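Local coordinates for protein agarase (Pseudoalteromonas fuliginea, PDB 6XJ9) that probably hydrolyses agarose in the cell walls of red algae, as an agarase of glycoside hydrolase family GH50 from a marine bacterium, at residues A[452-457]-A[505-510]; A[614-619]-A[637-642]; A[629-634]-A[658-663]; A[663-668]-A[708-713]. All blocks are in the same frame, centred on the assembly; numbering follows the deposited sequence.

Following the chain from the N terminus, interaction 1 closes first, bringing 505-510 back beside 452-457 across the loop that holds helix 478-495. Interaction 2 then joins 614-619 to 637-642. Interaction 3 crosses it, because 629-634 lies between the two segments of interaction 2 whereas its partner 658-663 comes after both. Interaction 4 starts at Pro663, shared with interaction 3, and closes at 708-713 across helix 689-704. Asn508 of interaction 1 bonds to Arg619 of interaction 2, and strand 640-643 of interaction 2 pairs with strand 664-666 of interaction 4. Together they link neighbouring strands of the probable (β/α)8 barrel and tie helix 627-634 to the loop ahead of strand 664-666.

Interaction 1 (A[452-457]-A[505-510]); sequences NGWIIG and FIDNEK
Gly453 is gripped at both its amide and its carbonyl by the backbone of Phe505 and Asp507. Its N donates to Phe505 O at 3.1 Å, and Gly453 O takes the N-H of Asp507 at 2.8 Å, almost straight at 173°. This is the ladder of two parallel strands, and it ends here, where Asp507, at phi 70°, turns the chain into a loop. The Asp507 carboxylate then takes over the bonding. Its OD2 accepts the backbone N of Ile455 at 2.8 Å, met on the syn side and 18° out of the carboxylate plane, so the departing chain is still held where strand pairing has stopped. A water adds a second donor to OD2 at 2.6 Å and also donates to Ile455 O. The other oxygen, OD1, has the hydroxyl of Tyr598 as its partner, with Lys510 NZ only at a long salt-bridge distance. Both oxygens of this buried acid thus have partners. Carbon contacts flank the polar cluster: Ile455 CD1 packs on Ile506 CG2 at 3.7 Å, while the six-membered ring of Trp454 brings CH2 to Asn508 CB at 3.7 Å, with the indole and amide planes perpendicular. The Asn508 amide oxygen accepts from Arg619 and Asn643. Helix 478-495 links the two strands and packs on Ile455 and Ile506. The arrangement is that of a β-α-β crossover, seen at the C-terminal ends of its parallel strands, consistent with the (β/α)8 barrel of GH50 enzymes, whose substrate cleft lies at that end.

Interaction 2 (A[614-619]-A[637-642]); sequences MYLGAR and VDVISF
Ser641 has its OG set between its own backbone N and carbonyl carbon (chi1 53°), which aims the hydroxyl across at the backbone of Leu616 to Arg619. In Asp638, CG stands beside the backbone N (chi1 -67°), and the carboxylate reaches the amide of Tyr615. The serine OG donates to Leu616 O over a very short 2.5 Å, a length that is doubtful as it stands, and accepts from Arg619 N at 3.0 Å. Asp638 makes a two-point grip on Tyr615: OD2 takes Tyr615 N at 2.8 Å through its anti lone pair, and Asp638 N donates to Tyr615 O at 2.8 Å. A weak bond from Val639 N also reaches that carbonyl. The contact thus joins the weakly bonded strand 614-615 and the loop after it to strand 640-643 and the residues leading into it, neighbouring parts of the probable (β/α)8 barrel. Gly617 is at phi 80°, and a CB on it would press tightly on Ser641 OG. Val637 CG1 lies over one face of the Tyr615 ring in a CH-pi contact, 4.2 Å from its centroid, while Leu616 CD2 runs alongside Val639 and meets its CB at 3.7 Å. Farther along, a water accepts from Ala618 N and donates to Ser641 O. Arg619 extends past the serine, its CG 3.7 Å from Ser641 OG, toward its partner Asn508 and toward Glu668, which NH2 meets in a salt bridge.

Interaction 3 (A[629-634]-A[658-663]); sequences VVKASA and SQFDKP
Ala634 and Phe660 face each other with CA atoms 6.4 Å apart, where the C-terminal part of helix 627-634 meets the loop that leaves the 3-10 segment 658-659. No hydrogen bond joins the two backbones. Within the helix, Val630 O accepts both Ala634 N and Ser633 OG, the two donors arriving from the same face of the carbonyl plane. The contact itself is carried by Phe660, whose ring packs against the side of the helix. Its CE2 meets Val630 CG1 at 3.5 Å, its CE1 comes equally close to Lys631 CA, and CG lies 3.8 Å from Ala634 CB. Gln659 CB sits over the centre of one ring face, 3.8 Å above the plane. The helix precedes strand 640-643 and the loop leads into strand 664-666, so the ring joins a helix of the probable (β/α)8 barrel to the chain about to enter its next strand. Cutting this ring down to an alanine would probably take this aromatic partner from Val630, Lys631 and Ala634 and open a gap between helix and loop. Lys662 lies against Ala634, its chain bent at chi2 (-84°) so that CE rests against Ala634 O at 3.1 Å. Its ammonium group is hydrogen-bonded beyond the helix to Val637 O. On the far side of the loop, Asp661 forms a salt bridge with Lys285 and accepts a hydrogen bond from Trp290.

Interaction 4 (A[663-668]-A[708-713]); sequences PAIIGE and YFIGAH
Ala664 and Ile666 pair with Phe709 and Ala712 in a parallel ladder interrupted by a beta bulge, between neighbouring strands of the probable (β/α)8 barrel. Before the bulge, Ala664 N donates to Tyr708 O, and Ile710 N, 3.0 Å from Ala664 O, donates to that carbonyl; after it, Ile666 N reaches Gly711 O at 3.1 Å and His713 N reaches Ile666 O. Gly711, at phi 153°, has backbone angles that call for glycine. The Phe709 ring lies against the partner strand: Ala664 CB lies over one face, 3.7 Å from the centroid, and Ile666 CG1 touches CE2 at 3.5 Å. A serine in place of Phe709 would probably take the ring from Ala664 CB and Ile666 CG1 and remove the group that Trp654 meets edge to face. Ala712 CB packs on Ile666 CB at 3.7 Å, and helix 689-704 closes over both through Tyr699 and Met700. Ile710 CD1 meets Ile665 CB at 3.9 Å, with Trp290 and Leu292 packed behind Ile710. Glu668 OE1 is hydrogen-bonded to the Tyr645 hydroxyl. The His713 imidazole bonds Ser432 through NE2, while a water links its ND1 to Gly667 O, 3.0 Å from each.

Interaction 1 (A[452-457]-A[505-510])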
# COMPACT_ATOMS: atom_id res chain seq x y z
N ASN A 452 10.79 -24.85 -21.14
CA ASN A 452 11.37 -25.76 -20.17
C ASN A 452 11.18 -27.21 -20.62
O ASN A 452 10.24 -27.51 -21.35
CB ASN A 452 10.73 -25.58 -18.79
CG ASN A 452 9.32 -26.12 -18.73
OD1 ASN A 452 8.35 -25.44 -19.09
ND2 ASN A 452 9.19 -27.36 -18.29
N GLY A 453 12.08 -28.07 -20.17
CA GLY A 453 11.88 -29.51 -20.17
C GLY A 453 12.49 -30.15 -18.93
O GLY A 453 13.34 -29.54 -18.27
N TRP A 454 12.00 -31.35 -18.58
CA TRP A 454 12.54 -32.21 -17.54
C TRP A 454 13.17 -33.42 -18.22
O TRP A 454 12.50 -34.08 -19.01
CB TRP A 454 11.43 -32.72 -16.61
CG TRP A 454 10.59 -31.69 -15.93
CD1 TRP A 454 9.36 -31.25 -16.31
CD2 TRP A 454 10.90 -31.02 -14.70
NE1 TRP A 454 8.89 -30.32 -15.42
CE2 TRP A 454 9.82 -30.15 -14.42
CE3 TRP A 454 11.99 -31.05 -13.82
CZ2 TRP A 454 9.79 -29.34 -13.29
CZ3 TRP A 454 11.96 -30.24 -12.70
CH2 TRP A 454 10.88 -29.40 -12.45
N ILE A 455 14.41 -33.76 -17.86
CA ILE A 455 15.01 -35.00 -18.32
C ILE A 455 14.65 -36.12 -17.35
O ILE A 455 15.11 -36.15 -16.20
CB ILE A 455 16.52 -34.87 -18.57
CG1 ILE A 455 16.81 -33.78 -19.61
CG2 ILE A 455 17.09 -36.21 -19.01
CD1 ILE A 455 18.29 -33.51 -19.82
N ILE A 456 13.80 -37.03 -17.84
CA ILE A 456 13.24 -38.12 -17.06
C ILE A 456 13.44 -39.39 -17.89
O ILE A 456 13.37 -39.33 -19.11
CB ILE A 456 11.75 -37.87 -16.78
CG1 ILE A 456 11.51 -36.64 -15.91
CG2 ILE A 456 11.06 -39.11 -16.23
CD1 ILE A 456 12.14 -36.68 -14.54
N GLY A 457 13.66 -40.52 -17.22
CA GLY A 457 13.87 -41.76 -17.94
C GLY A 457 14.30 -42.91 -17.04
O GLY A 457 14.31 -42.78 -15.82
N PHE A 505 15.04 -23.50 -20.05
CA PHE A 505 15.53 -24.10 -18.82
C PHE A 505 15.34 -25.61 -18.93
O PHE A 505 14.28 -26.07 -19.35
CB PHE A 505 14.71 -23.59 -17.63
CG PHE A 505 14.75 -22.11 -17.34
CD1 PHE A 505 15.86 -21.51 -16.75
CD2 PHE A 505 13.63 -21.32 -17.59
CE1 PHE A 505 15.86 -20.15 -16.47
CE2 PHE A 505 13.62 -19.97 -17.28
CZ PHE A 505 14.73 -19.38 -16.72
N ILE A 506 16.39 -26.37 -18.62
CA ILE A 506 16.24 -27.82 -18.55
C ILE A 506 16.47 -28.25 -17.10
O ILE A 506 17.51 -27.96 -16.52
CB ILE A 506 17.17 -28.53 -19.55
CG1 ILE A 506 16.87 -28.12 -21.00
CG2 ILE A 506 17.08 -30.05 -19.39
CD1 ILE A 506 15.59 -28.71 -21.56
N ASP A 507 15.47 -28.94 -16.53
CA ASP A 507 15.48 -29.43 -15.15
C ASP A 507 15.36 -28.25 -14.18
O ASP A 507 15.30 -27.09 -14.59
CB ASP A 507 16.65 -30.38 -14.86
CG ASP A 507 16.58 -31.70 -15.62
OD1 ASP A 507 17.64 -32.27 -15.95
OD2 ASP A 507 15.47 -32.14 -15.90
N ASN A 508 15.35 -28.55 -12.87
CA ASN A 508 15.13 -27.52 -11.86
C ASN A 508 15.59 -28.07 -10.52
O ASN A 508 15.11 -29.12 -10.09
CB ASN A 508 13.67 -27.05 -11.85
CG ASN A 508 13.31 -26.12 -10.71
OD1 ASN A 508 13.62 -24.93 -10.75
ND2 ASN A 508 12.65 -26.65 -9.68
N GLU A 509 16.51 -27.36 -9.87
CA GLU A 509 16.93 -27.68 -8.51
C GLU A 509 17.24 -29.17 -8.35
O GLU A 509 16.77 -29.82 -7.42
CB GLU A 509 15.89 -27.21 -7.48
CG GLU A 509 15.57 -25.73 -7.55
CD GLU A 509 14.75 -25.21 -6.38
OE1 GLU A 509 14.22 -26.05 -5.61
OE2 GLU A 509 14.67 -23.97 -6.23
N LYS A 510 18.07 -29.70 -9.26
CA LYS A 510 18.59 -31.05 -9.12
C LYS A 510 19.48 -31.12 -7.88
O LYS A 510 20.11 -30.14 -7.49
CB LYS A 510 19.36 -31.46 -10.38
CG LYS A 510 18.54 -31.42 -11.67
CD LYS A 510 19.22 -32.14 -12.83
CE LYS A 510 19.11 -33.64 -12.73
NZ LYS A 510 17.70 -34.08 -12.79
O HOH W 1 14.52 -33.93 -14.20

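Interaction 2 (A[614-619]-A[637-642])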
# COMPACT_ATOMS: atom_id res chain seq x y z
N MET A 614 18.86 -19.68 -26.57
CA MET A 614 19.76 -19.73 -25.43
C MET A 614 19.40 -20.90 -24.53
O MET A 614 18.22 -21.19 -24.31
CB MET A 614 19.69 -18.44 -24.61
CG MET A 614 20.32 -17.26 -25.32
SD MET A 614 20.37 -15.84 -24.21
CE MET A 614 18.63 -15.46 -24.03
N TYR A 615 20.44 -21.55 -23.99
CA TYR A 615 20.32 -22.59 -22.98
C TYR A 615 20.62 -21.95 -21.63
O TYR A 615 21.69 -21.38 -21.44
CB TYR A 615 21.26 -23.74 -23.32
CG TYR A 615 21.46 -24.76 -22.23
CD1 TYR A 615 20.41 -25.15 -21.41
CD2 TYR A 615 22.70 -25.36 -22.04
CE1 TYR A 615 20.58 -26.10 -20.42
CE2 TYR A 615 22.89 -26.31 -21.06
CZ TYR A 615 21.82 -26.68 -20.25
OH TYR A 615 22.01 -27.61 -19.26
N LEU A 616 19.65 -22.03 -20.70
CA LEU A 616 19.62 -21.20 -19.51
C LEU A 616 19.96 -22.02 -18.26
O LEU A 616 19.71 -21.55 -17.15
CB LEU A 616 18.22 -20.60 -19.36
CG LEU A 616 17.73 -19.79 -20.55
CD1 LEU A 616 16.26 -19.44 -20.37
CD2 LEU A 616 18.57 -18.52 -20.71
N GLY A 617 20.50 -23.23 -18.46
CA GLY A 617 20.96 -24.01 -17.32
C GLY A 617 19.82 -24.73 -16.60
O GLY A 617 18.81 -25.05 -17.21
N ALA A 618 20.01 -24.97 -15.29
CA ALA A 618 19.24 -25.97 -14.56
C ALA A 618 18.72 -25.45 -13.22
O ALA A 618 18.29 -26.24 -12.39
CB ALA A 618 20.08 -27.22 -14.37
N ARG A 619 18.77 -24.13 -13.03
CA ARG A 619 18.08 -23.42 -11.96
C ARG A 619 18.56 -23.93 -10.59
O ARG A 619 17.84 -24.63 -9.87
CB ARG A 619 16.55 -23.55 -12.12
CG ARG A 619 16.00 -23.12 -13.47
CD ARG A 619 14.63 -23.72 -13.75
NE ARG A 619 13.59 -23.14 -12.90
CZ ARG A 619 13.12 -21.90 -13.03
NH1 ARG A 619 13.60 -21.10 -13.98
NH2 ARG A 619 12.17 -21.49 -12.21
N VAL A 637 26.40 -23.13 -20.69
CA VAL A 637 25.15 -22.38 -20.73
C VAL A 637 25.38 -20.97 -21.26
O VAL A 637 26.46 -20.41 -21.13
CB VAL A 637 24.49 -22.34 -19.34
CG1 VAL A 637 24.37 -23.75 -18.75
CG2 VAL A 637 25.23 -21.43 -18.37
N ASP A 638 24.31 -20.38 -21.81
CA ASP A 638 24.32 -18.99 -22.26
C ASP A 638 24.10 -18.10 -21.04
O ASP A 638 24.66 -17.00 -20.96
CB ASP A 638 23.25 -18.77 -23.33
CG ASP A 638 23.56 -19.52 -24.61
OD1 ASP A 638 24.48 -19.08 -25.33
OD2 ASP A 638 22.91 -20.54 -24.86
N VAL A 639 23.25 -18.57 -20.13
CA VAL A 639 22.92 -17.83 -18.92
C VAL A 639 22.87 -18.84 -17.78
O VAL A 639 22.29 -19.91 -17.96
CB VAL A 639 21.56 -17.09 -19.04
CG1 VAL A 639 21.23 -16.25 -17.81
CG2 VAL A 639 21.48 -16.23 -20.30
N ILE A 640 23.49 -18.51 -16.64
CA ILE A 640 23.44 -19.37 -15.47
C ILE A 640 22.20 -18.99 -14.65
O ILE A 640 22.07 -17.85 -14.22
CB ILE A 640 24.71 -19.31 -14.59
CG1 ILE A 640 26.01 -19.26 -15.39
CG2 ILE A 640 24.72 -20.49 -13.64
CD1 ILE A 640 27.23 -18.99 -14.52
N SER A 641 21.32 -19.97 -14.42
CA SER A 641 20.07 -19.74 -13.70
C SER A 641 20.17 -20.27 -12.26
O SER A 641 20.78 -21.31 -12.02
CB SER A 641 18.91 -20.36 -14.45
OG SER A 641 19.17 -21.73 -14.72
N PHE A 642 19.59 -19.50 -11.33
CA PHE A 642 19.53 -19.81 -9.90
C PHE A 642 18.14 -19.45 -9.38
O PHE A 642 17.54 -18.49 -9.85
CB PHE A 642 20.51 -18.95 -9.11
CG PHE A 642 21.96 -19.06 -9.53
CD1 PHE A 642 22.47 -18.26 -10.54
CD2 PHE A 642 22.81 -19.96 -8.90
CE1 PHE A 642 23.80 -18.35 -10.91
CE2 PHE A 642 24.15 -20.05 -9.26
CZ PHE A 642 24.64 -19.25 -10.27
O HOH W 2 21.86 -23.15 -13.94

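Interaction 3 (A[629-634]-A[658-663])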
# COMPACT_ATOMS: atom_id res chain seq x y z
N VAL A 629 29.84 -27.26 -9.63
CA VAL A 629 28.72 -27.49 -10.52
C VAL A 629 28.46 -26.20 -11.29
O VAL A 629 28.22 -26.23 -12.50
CB VAL A 629 27.49 -27.99 -9.74
CG1 VAL A 629 26.27 -28.15 -10.63
CG2 VAL A 629 27.80 -29.30 -9.01
N VAL A 630 28.55 -25.06 -10.59
CA VAL A 630 28.34 -23.77 -11.24
C VAL A 630 29.43 -23.56 -12.30
O VAL A 630 29.16 -23.11 -13.41
CB VAL A 630 28.32 -22.59 -10.25
CG1 VAL A 630 28.18 -21.27 -10.99
CG2 VAL A 630 27.24 -22.71 -9.21
N LYS A 631 30.67 -23.87 -11.91
CA LYS A 631 31.83 -23.75 -12.78
C LYS A 631 31.64 -24.63 -14.02
O LYS A 631 31.87 -24.17 -15.13
CB LYS A 631 33.13 -24.05 -12.01
CG LYS A 631 34.41 -23.95 -12.84
CD LYS A 631 35.66 -24.41 -12.09
CE LYS A 631 36.82 -24.63 -13.03
NZ LYS A 631 38.06 -24.98 -12.29
N ALA A 632 31.20 -25.88 -13.83
CA ALA A 632 31.00 -26.77 -14.96
C ALA A 632 29.95 -26.18 -15.90
O ALA A 632 30.15 -26.16 -17.11
CB ALA A 632 30.61 -28.16 -14.49
N SER A 633 28.85 -25.66 -15.33
CA SER A 633 27.77 -25.11 -16.14
C SER A 633 28.22 -23.92 -16.99
O SER A 633 27.76 -23.75 -18.12
CB SER A 633 26.57 -24.77 -15.29
OG SER A 633 26.71 -23.51 -14.66
N ALA A 634 29.12 -23.10 -16.43
CA ALA A 634 29.53 -21.85 -17.05
C ALA A 634 30.19 -22.07 -18.41
O ALA A 634 30.19 -21.18 -19.25
CB ALA A 634 30.44 -21.08 -16.11
N SER A 658 31.91 -13.40 -10.57
CA SER A 658 33.03 -12.76 -11.23
C SER A 658 34.06 -13.79 -11.70
O SER A 658 34.89 -13.50 -12.54
CB SER A 658 33.63 -11.72 -10.32
OG SER A 658 34.13 -12.32 -9.14
N GLN A 659 33.96 -15.02 -11.20
CA GLN A 659 34.82 -16.12 -11.62
C GLN A 659 34.58 -16.48 -13.09
O GLN A 659 35.51 -16.93 -13.76
CB GLN A 659 34.55 -17.33 -10.73
CG GLN A 659 35.68 -18.36 -10.66
CD GLN A 659 35.39 -19.41 -9.60
OE1 GLN A 659 34.83 -19.12 -8.54
NE2 GLN A 659 35.75 -20.64 -9.89
N PHE A 660 33.35 -16.28 -13.60
CA PHE A 660 32.96 -16.85 -14.88
C PHE A 660 32.65 -15.80 -15.94
O PHE A 660 32.63 -16.12 -17.12
CB PHE A 660 31.72 -17.73 -14.73
CG PHE A 660 31.82 -18.65 -13.55
CD1 PHE A 660 32.80 -19.63 -13.50
CD2 PHE A 660 30.98 -18.48 -12.46
CE1 PHE A 660 32.93 -20.45 -12.40
CE2 PHE A 660 31.10 -19.31 -11.36
CZ PHE A 660 32.07 -20.30 -11.33
N ASP A 661 32.33 -14.58 -15.49
CA ASP A 661 31.87 -13.51 -16.37
C ASP A 661 30.79 -14.04 -17.32
O ASP A 661 30.83 -13.81 -18.53
CB ASP A 661 33.05 -12.83 -17.08
CG ASP A 661 32.72 -11.48 -17.68
OD1 ASP A 661 31.79 -10.78 -17.17
OD2 ASP A 661 33.37 -11.13 -18.67
N LYS A 662 29.81 -14.74 -16.76
CA LYS A 662 28.63 -15.14 -17.50
C LYS A 662 27.44 -14.31 -16.99
O LYS A 662 27.44 -13.94 -15.82
CB LYS A 662 28.35 -16.63 -17.26
CG LYS A 662 29.22 -17.58 -18.08
CD LYS A 662 28.63 -17.79 -19.45
CE LYS A 662 29.62 -18.34 -20.44
NZ LYS A 662 28.91 -19.00 -21.55
N PRO A 663 26.38 -14.06 -17.80
CA PRO A 663 25.15 -13.47 -17.26
C PRO A 663 24.39 -14.56 -16.48
O PRO A 663 24.57 -15.76 -16.73
CB PRO A 663 24.36 -13.04 -18.51
CG PRO A 663 24.87 -13.97 -19.62
CD PRO A 663 26.29 -14.34 -19.24

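Interaction 4 (A[663-668]-A[708-713])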
# COMPACT_ATOMS: atom_id res chain seq x y z
N PRO A 663 26.38 -14.06 -17.80
CA PRO A 663 25.15 -13.47 -17.26
C PRO A 663 24.39 -14.56 -16.48
O PRO A 663 24.57 -15.76 -16.73
CB PRO A 663 24.36 -13.04 -18.51
CG PRO A 663 24.87 -13.97 -19.62
CD PRO A 663 26.29 -14.34 -19.24
N ALA A 664 23.57 -14.12 -15.53
CA ALA A 664 22.82 -15.00 -14.64
C ALA A 664 21.35 -14.59 -14.63
O ALA A 664 21.01 -13.45 -14.92
CB ALA A 664 23.40 -14.94 -13.24
N ILE A 665 20.46 -15.54 -14.30
CA ILE A 665 19.06 -15.18 -14.18
C ILE A 665 18.51 -15.81 -12.90
O ILE A 665 18.95 -16.89 -12.51
CB ILE A 665 18.28 -15.57 -15.46
CG1 ILE A 665 16.84 -15.02 -15.42
CG2 ILE A 665 18.30 -17.09 -15.69
CD1 ILE A 665 16.05 -15.23 -16.71
N ILE A 666 17.60 -15.09 -12.23
CA ILE A 666 16.88 -15.64 -11.09
C ILE A 666 15.61 -16.33 -11.61
O ILE A 666 14.77 -15.69 -12.27
CB ILE A 666 16.57 -14.59 -10.00
CG1 ILE A 666 17.82 -14.10 -9.28
CG2 ILE A 666 15.56 -15.13 -9.00
CD1 ILE A 666 18.46 -15.15 -8.38
N GLY A 667 15.49 -17.63 -11.33
CA GLY A 667 14.37 -18.44 -11.80
C GLY A 667 13.10 -18.23 -10.99
O GLY A 667 12.00 -18.32 -11.55
N GLU A 668 13.26 -18.01 -9.68
CA GLU A 668 12.15 -17.90 -8.74
C GLU A 668 12.59 -17.06 -7.54
O GLU A 668 13.74 -17.13 -7.12
CB GLU A 668 11.70 -19.26 -8.18
CG GLU A 668 11.47 -20.34 -9.21
CD GLU A 668 11.29 -21.76 -8.69
OE1 GLU A 668 11.05 -21.94 -7.48
OE2 GLU A 668 11.39 -22.69 -9.50
N TYR A 708 25.96 -8.93 -13.15
CA TYR A 708 25.88 -10.25 -13.78
C TYR A 708 24.44 -10.63 -14.11
O TYR A 708 24.19 -11.27 -15.13
CB TYR A 708 26.61 -11.31 -12.94
CG TYR A 708 28.08 -11.02 -12.87
CD1 TYR A 708 28.92 -11.35 -13.93
CD2 TYR A 708 28.62 -10.32 -11.80
CE1 TYR A 708 30.27 -11.06 -13.90
CE2 TYR A 708 29.98 -10.03 -11.75
CZ TYR A 708 30.80 -10.39 -12.80
OH TYR A 708 32.12 -10.07 -12.77
N PHE A 709 23.49 -10.21 -13.27
CA PHE A 709 22.12 -10.66 -13.48
C PHE A 709 21.42 -9.84 -14.55
O PHE A 709 21.60 -8.62 -14.61
CB PHE A 709 21.35 -10.64 -12.16
CG PHE A 709 21.60 -11.87 -11.32
CD1 PHE A 709 22.64 -11.90 -10.40
CD2 PHE A 709 20.80 -12.99 -11.46
CE1 PHE A 709 22.85 -13.02 -9.61
CE2 PHE A 709 21.04 -14.12 -10.69
CZ PHE A 709 22.06 -14.14 -9.76
N ILE A 710 20.62 -10.52 -15.39
CA ILE A 710 19.92 -9.91 -16.50
C ILE A 710 18.41 -10.08 -16.33
O ILE A 710 17.64 -9.90 -17.28
CB ILE A 710 20.44 -10.46 -17.86
CG1 ILE A 710 20.41 -11.99 -17.98
CG2 ILE A 710 21.85 -9.94 -18.09
CD1 ILE A 710 19.04 -12.63 -17.96
N GLY A 711 17.97 -10.43 -15.11
CA GLY A 711 16.55 -10.56 -14.87
C GLY A 711 16.21 -11.54 -13.76
O GLY A 711 17.08 -12.19 -13.19
N ALA A 712 14.91 -11.61 -13.47
CA ALA A 712 14.38 -12.44 -12.40
C ALA A 712 12.91 -12.72 -12.68
O ALA A 712 12.19 -11.84 -13.15
CB ALA A 712 14.53 -11.73 -11.07
N HIS A 713 12.49 -13.95 -12.38
CA HIS A 713 11.10 -14.34 -12.52
C HIS A 713 10.50 -14.61 -11.14
O HIS A 713 11.11 -15.27 -10.30
CB HIS A 713 10.99 -15.54 -13.47
CG HIS A 713 11.24 -15.25 -14.92
ND1 HIS A 713 12.09 -16.04 -15.68
CD2 HIS A 713 10.75 -14.29 -15.74
CE1 HIS A 713 12.13 -15.57 -16.91
NE2 HIS A 713 11.32 -14.49 -16.98
O HOH W 3 12.05 -18.78 -14.55